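Local coordinates for protein carbohydrate oxidase (Microdochium nivale, PDB 3RJA) that oxidises the C1 hydroxyl of mono-, oligo- and polysaccharides to lactones with its FAD cofactor, reducing molecular oxygen to hydrogen peroxide, at residues 113-116 / 117-121; 276-279 / 280-283; 327-330 / 331-335. All blocks are in the same frame, centred on the assembly; numbering follows the deposited sequence.

Interaction 1 (113-116 / 117-121); sequences GHLA and TVLND. With ZN (zinc ion), chain D.
From G113 to N120 the backbone runs as regular alpha-helix, T117 N, V118 N, L119 N and N120 N each donating to the carbonyl four residues earlier, with V118 N to H114 O nearly straight (2.9 Å, 174°). On this scaffold, part of helix 112-123 in the FAD-binding domain, H114 and V118 form an i, i+4 pair beside a zinc site that H114 helps to build. H114 carries CG anti to the backbone N (chi1 171°), which swings the imidazole alongside V118, and ND1 binds the zinc ion at 2.0 Å. Two waters and D309, from a distant loop, are also ligands, so the metal ties the helix to that loop. On its other nitrogen, NE2, the ring makes a weak hydrogen bond to I92 O.

T117 makes a second bond to the carbonyl that its own amide already uses: OG1 donates to G113 O at 2.8 Å, and the amide and hydroxyl reach this oxygen from opposite faces of its plane. With an alanine here, G113 O would probably be left without its hydroxyl donor, and the packing against V308 and D309, the latter a zinc ligand, would probably be reduced. One turn along on another flank, L115 and L119 lie side by side, CD1 meeting CD1 at 3.8 Å; V106 and A104 of strand 103-106 cover this pair, seating the helix on the sheet. The H114 ring is backed in turn by V118, whose CG2 sits over one face in a CH-pi contact, 3.8 Å from the centroid of the H114 ring, 26° off its normal and closest to H114 CE1 at 3.5 Å.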
loop_
_atom_site.group_PDB
_atom_site.type_symbol
_atom_site.label_atom_id
_atom_site.label_comp_id
_atom_site.label_asym_id
_atom_site.label_seq_id
_atom_site.Cartn_x
_atom_site.Cartn_y
_atom_site.Cartn_z
ATOM N N GLY A 113 -0.350 0.992 12.742
ATOM C CA GLY A 113 -0.636 0.410 14.067
ATOM C C GLY A 113 -0.880 1.497 15.092
ATOM O O GLY A 113 -1.757 1.362 15.945
ATOM N N HIS A 114 -0.107 2.587 15.011
ATOM C CA HIS A 114 -0.266 3.702 15.949
ATOM C C HIS A 114 -1.588 4.466 15.706
ATOM O O HIS A 114 -2.337 4.750 16.652
ATOM C CB HIS A 114 0.959 4.626 15.887
ATOM C CG HIS A 114 0.810 5.908 16.653
ATOM N ND1 HIS A 114 0.837 5.968 18.029
ATOM C CD2 HIS A 114 0.646 7.184 16.227
ATOM C CE1 HIS A 114 0.701 7.222 18.422
ATOM N NE2 HIS A 114 0.567 7.978 17.347
ATOM N N LEU A 115 -1.855 4.795 14.443
ATOM C CA LEU A 115 -3.136 5.386 14.029
ATOM C C LEU A 115 -4.293 4.552 14.586
ATOM O O LEU A 115 -5.203 5.090 15.237
ATOM C CB LEU A 115 -3.222 5.443 12.493
ATOM C CG LEU A 115 -4.578 5.859 11.931
ATOM C CD1 LEU A 115 -4.891 7.319 12.368
ATOM C CD2 LEU A 115 -4.618 5.688 10.381
ATOM N N ALA A 116 -4.241 3.240 14.362
ATOM C CA ALA A 116 -5.351 2.369 14.780
ATOM C C ALA A 116 -5.473 2.337 16.294
ATOM O O ALA A 116 -6.580 2.314 16.831
ATOM C CB ALA A 116 -5.198 0.977 14.240
ATOM N N THR A 117 -4.339 2.302 16.984
ATOM C CA THR A 117 -4.355 2.266 18.457
ATOM C C THR A 117 -4.986 3.510 19.062
ATOM O O THR A 117 -5.871 3.401 19.911
ATOM C CB THR A 117 -2.949 2.076 19.036
ATOM O OG1 THR A 117 -2.464 0.800 18.619
ATOM C CG2 THR A 117 -3.013 2.098 20.578
ATOM N N VAL A 118 -4.539 4.680 18.606
ATOM C CA VAL A 118 -5.037 5.968 19.095
ATOM C C VAL A 118 -6.512 6.125 18.777
ATOM O O VAL A 118 -7.293 6.425 19.673
ATOM C CB VAL A 118 -4.209 7.198 18.575
ATOM C CG1 VAL A 118 -4.786 8.534 19.109
ATOM C CG2 VAL A 118 -2.741 7.077 18.993
ATOM N N LEU A 119 -6.915 5.885 17.536
ATOM C CA LEU A 119 -8.337 6.025 17.188
ATOM C C LEU A 119 -9.232 5.048 17.976
ATOM O O LEU A 119 -10.329 5.413 18.410
ATOM C CB LEU A 119 -8.581 5.828 15.676
ATOM C CG LEU A 119 -8.120 6.875 14.651
ATOM C CD1 LEU A 119 -8.506 6.384 13.231
ATOM C CD2 LEU A 119 -8.703 8.309 14.903
ATOM N N ASN A 120 -8.777 3.811 18.167
ATOM C CA ASN A 120 -9.563 2.865 18.988
ATOM C C ASN A 120 -9.653 3.258 20.493
ATOM O O ASN A 120 -10.736 3.452 21.047
ATOM C CB ASN A 120 -9.010 1.448 18.869
ATOM C CG ASN A 120 -9.802 0.465 19.689
ATOM O OD1 ASN A 120 -9.386 0.101 20.804
ATOM N ND2 ASN A 120 -10.971 0.073 19.185
ATOM N N ASP A 121 -8.497 3.385 21.124
ATOM C CA ASP A 121 -8.389 3.487 22.571
ATOM C C ASP A 121 -8.879 4.856 23.056
ATOM O O ASP A 121 -9.536 4.964 24.083
ATOM C CB ASP A 121 -6.926 3.284 23.008
ATOM C CG ASP A 121 -6.419 1.856 22.797
ATOM O OD1 ASP A 121 -7.161 0.974 22.314
ATOM O OD2 ASP A 121 -5.237 1.611 23.113
HETATM ZN ZN ZN D . 1.000 5.055 19.802
HETATM O O HOH W 1 -0.721 5.375 21.078
HETATM O O HOH W 2 2.761 5.430 20.855
#

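Interaction 2 (276-279 / 280-283); sequences PLLD and TLPA
L277 and L281 meet near the C-terminal end of helix 267-278, and L277 O is the main polar acceptor of the turn. T280 N donates to it at 2.8 Å from well above the carbonyl plane (61° out of it), and L281 N adds a weak bond at 3.0 Å; this i+3 bond beside a weak i+4 one is the 3-10-like tightening common at helix C-termini. The hydroxyl of T280 also lies near: OG1 is 3.0 Å from L277 O and 3.2 Å from P276 O, and its one proton could go to either. With chi1 at 49°, OG1 stands between the backbone N and the carbonyl carbon, and this turns it back toward the turn before it. A water donates to both L278 O and L281 O, bridging the turn to the departing chain.

Apolar contacts accompany these bonds. L281 CD2 approaches L277 CD1 at 4.0 Å, while its other methyl, CD1, approaches L278 CD2 at 4.2 Å, so one leucine spans two of the helix.

Beyond the turn, L277 packs on V233 and Y236 and T280 on A232, all of helix 223-239; L281 reaches L218, and the chain then enters strand 286-293.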
loop_
_atom_site.group_PDB
_atom_site.type_symbol
_atom_site.label_atom_id
_atom_site.label_comp_id
_atom_site.label_asym_id
_atom_site.label_seq_id
_atom_site.Cartn_x
_atom_site.Cartn_y
_atom_site.Cartn_z
ATOM N N PRO A 276 -21.503 -21.033 -0.088
ATOM C CA PRO A 276 -21.546 -21.155 -1.539
ATOM C C PRO A 276 -20.183 -21.402 -2.141
ATOM O O PRO A 276 -20.101 -22.105 -3.136
ATOM C CB PRO A 276 -22.125 -19.795 -1.998
ATOM C CG PRO A 276 -23.034 -19.402 -0.865
ATOM C CD PRO A 276 -22.235 -19.822 0.366
ATOM N N LEU A 277 -19.125 -20.858 -1.527
ATOM C CA LEU A 277 -17.758 -21.061 -1.999
ATOM C C LEU A 277 -17.234 -22.431 -1.568
ATOM O O LEU A 277 -16.660 -23.174 -2.393
ATOM C CB LEU A 277 -16.809 -19.962 -1.490
ATOM C CG LEU A 277 -15.320 -20.087 -1.941
ATOM C CD1 LEU A 277 -15.196 -20.469 -3.423
ATOM C CD2 LEU A 277 -14.520 -18.769 -1.671
ATOM N N LEU A 278 -17.397 -22.748 -0.279
ATOM C CA LEU A 278 -17.025 -24.076 0.247
ATOM C C LEU A 278 -17.652 -25.198 -0.594
ATOM O O LEU A 278 -16.978 -26.184 -0.890
ATOM C CB LEU A 278 -17.394 -24.216 1.738
ATOM C CG LEU A 278 -16.837 -23.150 2.695
ATOM C CD1 LEU A 278 -17.356 -23.378 4.129
ATOM C CD2 LEU A 278 -15.305 -23.149 2.688
ATOM N N ASP A 279 -18.910 -25.012 -1.018
ATOM C CA ASP A 279 -19.590 -25.974 -1.927
ATOM C C ASP A 279 -18.953 -26.133 -3.295
ATOM O O ASP A 279 -19.149 -27.159 -3.943
ATOM C CB ASP A 279 -21.074 -25.628 -2.139
ATOM C CG ASP A 279 -21.876 -25.710 -0.864
ATOM O OD1 ASP A 279 -21.468 -26.468 0.041
ATOM O OD2 ASP A 279 -22.887 -24.981 -0.748
ATOM N N THR A 280 -18.206 -25.138 -3.749
ATOM C CA THR A 280 -17.621 -25.237 -5.110
ATOM C C THR A 280 -16.111 -25.462 -5.113
ATOM O O THR A 280 -15.506 -25.673 -6.152
ATOM C CB THR A 280 -17.975 -24.012 -5.953
ATOM O OG1 THR A 280 -17.705 -22.821 -5.193
ATOM C CG2 THR A 280 -19.447 -24.046 -6.290
ATOM N N LEU A 281 -15.500 -25.410 -3.937
ATOM C CA LEU A 281 -14.085 -25.701 -3.794
ATOM C C LEU A 281 -13.794 -27.174 -4.086
ATOM O O LEU A 281 -14.621 -28.028 -3.784
ATOM C CB LEU A 281 -13.613 -25.338 -2.372
ATOM C CG LEU A 281 -13.347 -23.840 -2.082
ATOM C CD1 LEU A 281 -12.875 -23.657 -0.679
ATOM C CD2 LEU A 281 -12.292 -23.229 -3.041
ATOM N N PRO A 282 -12.603 -27.473 -4.662
ATOM C CA PRO A 282 -12.177 -28.862 -4.848
ATOM C C PRO A 282 -12.192 -29.518 -3.486
ATOM O O PRO A 282 -11.887 -28.859 -2.476
ATOM C CB PRO A 282 -10.719 -28.739 -5.335
ATOM C CG PRO A 282 -10.634 -27.349 -5.943
ATOM C CD PRO A 282 -11.622 -26.500 -5.187
ATOM N N ALA A 283 -12.533 -30.804 -3.463
ATOM C CA ALA A 283 -12.687 -31.545 -2.225
ATOM C C ALA A 283 -11.341 -31.711 -1.537
ATOM O O ALA A 283 -10.291 -31.744 -2.192
ATOM C CB ALA A 283 -13.332 -32.915 -2.502
HETATM O O HOH W 3 -16.951 -28.482 -2.070
#

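Interaction 3 (327-330 / 331-335); sequences KSIK and GDAVK
I329 lies against the first turn of helix 332-345, its side chain crossing that of V334 at about a right angle. I329 CG1 comes within 4.1 Å of V334 CB and 4.3 Å of A333 CB, while I329 O accepts a weak bond from V334 N (3.0 Å, 120°). V334 holds CG1 between its backbone N and carbonyl carbon (chi1 62°), which puts that methyl beside I329 O, 3.6 Å away, with V334 CB nearer still. A water joins the two sides of the bend, donating to K330 O and accepting from A333 N, one of the amides at the helix start.

Several bonds fix the loop that presents I329. S328 OG accepts from K330 N at 3.0 Å, an ST turn, and is itself hydrogen-bonded to E234, whose carboxylate also accepts from I329 N. The extended K330 chain forms a salt bridge to D235, a zinc ligand, and packs on E231, the other residue of that site; I329 rests on I230, so helix 223-239 backs S328, I329 and K330. On the helix itself, K335 NZ forms a salt bridge with D332 OD1.

G331, at the N-cap, has backbone angles at which any CB would clash with K330 O. The contact is thus a loop-to-helix junction led by a glycine N-cap, joining strand 318-326 to helix 332-345.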
loop_
_atom_site.group_PDB
_atom_site.type_symbol
_atom_site.label_atom_id
_atom_site.label_comp_id
_atom_site.label_asym_id
_atom_site.label_seq_id
_atom_site.Cartn_x
_atom_site.Cartn_y
_atom_site.Cartn_z
ATOM N N LYS A 327 -8.750 -7.463 -14.283
ATOM C CA LYS A 327 -10.200 -7.565 -14.423
ATOM C C LYS A 327 -10.657 -8.981 -14.102
ATOM O O LYS A 327 -11.677 -9.173 -13.455
ATOM C CB LYS A 327 -10.661 -7.180 -15.840
ATOM C CG LYS A 327 -10.333 -5.749 -16.177
ATOM C CD LYS A 327 -11.061 -5.265 -17.442
ATOM C CE LYS A 327 -10.736 -3.810 -17.661
ATOM N NZ LYS A 327 -10.868 -3.436 -19.118
ATOM N N SER A 328 -9.900 -9.960 -14.571
ATOM C CA SER A 328 -10.235 -11.370 -14.383
ATOM C C SER A 328 -8.994 -12.183 -14.529
ATOM O O SER A 328 -8.143 -11.867 -15.373
ATOM C CB SER A 328 -11.198 -11.860 -15.473
ATOM O OG SER A 328 -11.471 -13.254 -15.281
ATOM N N ILE A 329 -8.895 -13.280 -13.792
ATOM C CA ILE A 329 -7.744 -14.168 -14.044
ATOM C C ILE A 329 -8.113 -15.345 -14.991
ATOM O O ILE A 329 -7.251 -16.135 -15.398
ATOM C CB ILE A 329 -7.098 -14.678 -12.718
ATOM C CG1 ILE A 329 -5.621 -15.067 -12.955
ATOM C CG2 ILE A 329 -7.941 -15.803 -12.117
ATOM C CD1 ILE A 329 -4.827 -15.434 -11.683
ATOM N N LYS A 330 -9.395 -15.468 -15.316
ATOM C CA LYS A 330 -9.885 -16.608 -16.134
ATOM C C LYS A 330 -9.165 -16.751 -17.490
ATOM O O LYS A 330 -8.733 -15.768 -18.102
ATOM C CB LYS A 330 -11.413 -16.541 -16.326
ATOM C CG LYS A 330 -12.188 -16.740 -15.033
ATOM C CD LYS A 330 -13.684 -16.531 -15.254
ATOM C CE LYS A 330 -14.445 -16.764 -13.961
ATOM N NZ LYS A 330 -15.911 -16.614 -14.145
ATOM N N GLY A 331 -9.021 -17.987 -17.939
ATOM C CA GLY A 331 -8.557 -18.255 -19.300
ATOM C C GLY A 331 -7.127 -18.748 -19.306
ATOM O O GLY A 331 -6.698 -19.510 -18.430
ATOM N N ASP A 332 -6.370 -18.297 -20.288
ATOM C CA ASP A 332 -4.977 -18.684 -20.346
ATOM C C ASP A 332 -4.151 -18.102 -19.200
ATOM O O ASP A 332 -3.147 -18.702 -18.821
ATOM C CB ASP A 332 -4.382 -18.338 -21.701
ATOM C CG ASP A 332 -4.805 -19.322 -22.777
ATOM O OD1 ASP A 332 -5.212 -20.454 -22.430
ATOM O OD2 ASP A 332 -4.738 -18.961 -23.966
ATOM N N ALA A 333 -4.594 -16.971 -18.644
ATOM C CA ALA A 333 -3.900 -16.315 -17.522
ATOM C C ALA A 333 -3.757 -17.253 -16.318
ATOM O O ALA A 333 -2.650 -17.486 -15.819
ATOM C CB ALA A 333 -4.603 -15.009 -17.121
ATOM N N VAL A 334 -4.867 -17.824 -15.876
ATOM C CA VAL A 334 -4.806 -18.719 -14.734
ATOM C C VAL A 334 -4.093 -20.034 -15.094
ATOM O O VAL A 334 -3.355 -20.601 -14.277
ATOM C CB VAL A 334 -6.190 -18.975 -14.077
ATOM C CG1 VAL A 334 -7.193 -19.685 -15.075
ATOM C CG2 VAL A 334 -6.008 -19.760 -12.768
ATOM N N LYS A 335 -4.295 -20.497 -16.322
ATOM C CA LYS A 335 -3.591 -21.681 -16.798
ATOM C C LYS A 335 -2.088 -21.457 -16.710
ATOM O O LYS A 335 -1.377 -22.298 -16.181
ATOM C CB LYS A 335 -4.015 -22.043 -18.240
ATOM C CG LYS A 335 -3.526 -23.456 -18.689
ATOM C CD LYS A 335 -3.742 -23.674 -20.211
ATOM C CE LYS A 335 -5.133 -23.168 -20.668
ATOM N NZ LYS A 335 -5.438 -23.382 -22.118
HETATM O O HOH W 4 -6.335 -15.065 -19.963
#

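Overall arrangement
The three contacts follow one another along the chain without touching. Interaction 1 stands apart in the FAD-binding domain, with centres 37 Å from interaction 2 and 39 Å from interaction 3; it and interaction 3 lie on opposite sides of the chain's centre. Interactions 2 and 3 are closer, about 11 Å between nearest atoms, and share helix 223-239 as a neighbour, whose E231 and D235 bind a second zinc ion about 4 Å from the K330 side chain and about 8 Å from that of T280. Toward the flavin, G113 of interaction 1 comes to about 11 Å. None of the residues in these contacts lines either pocket for the substrate analogue.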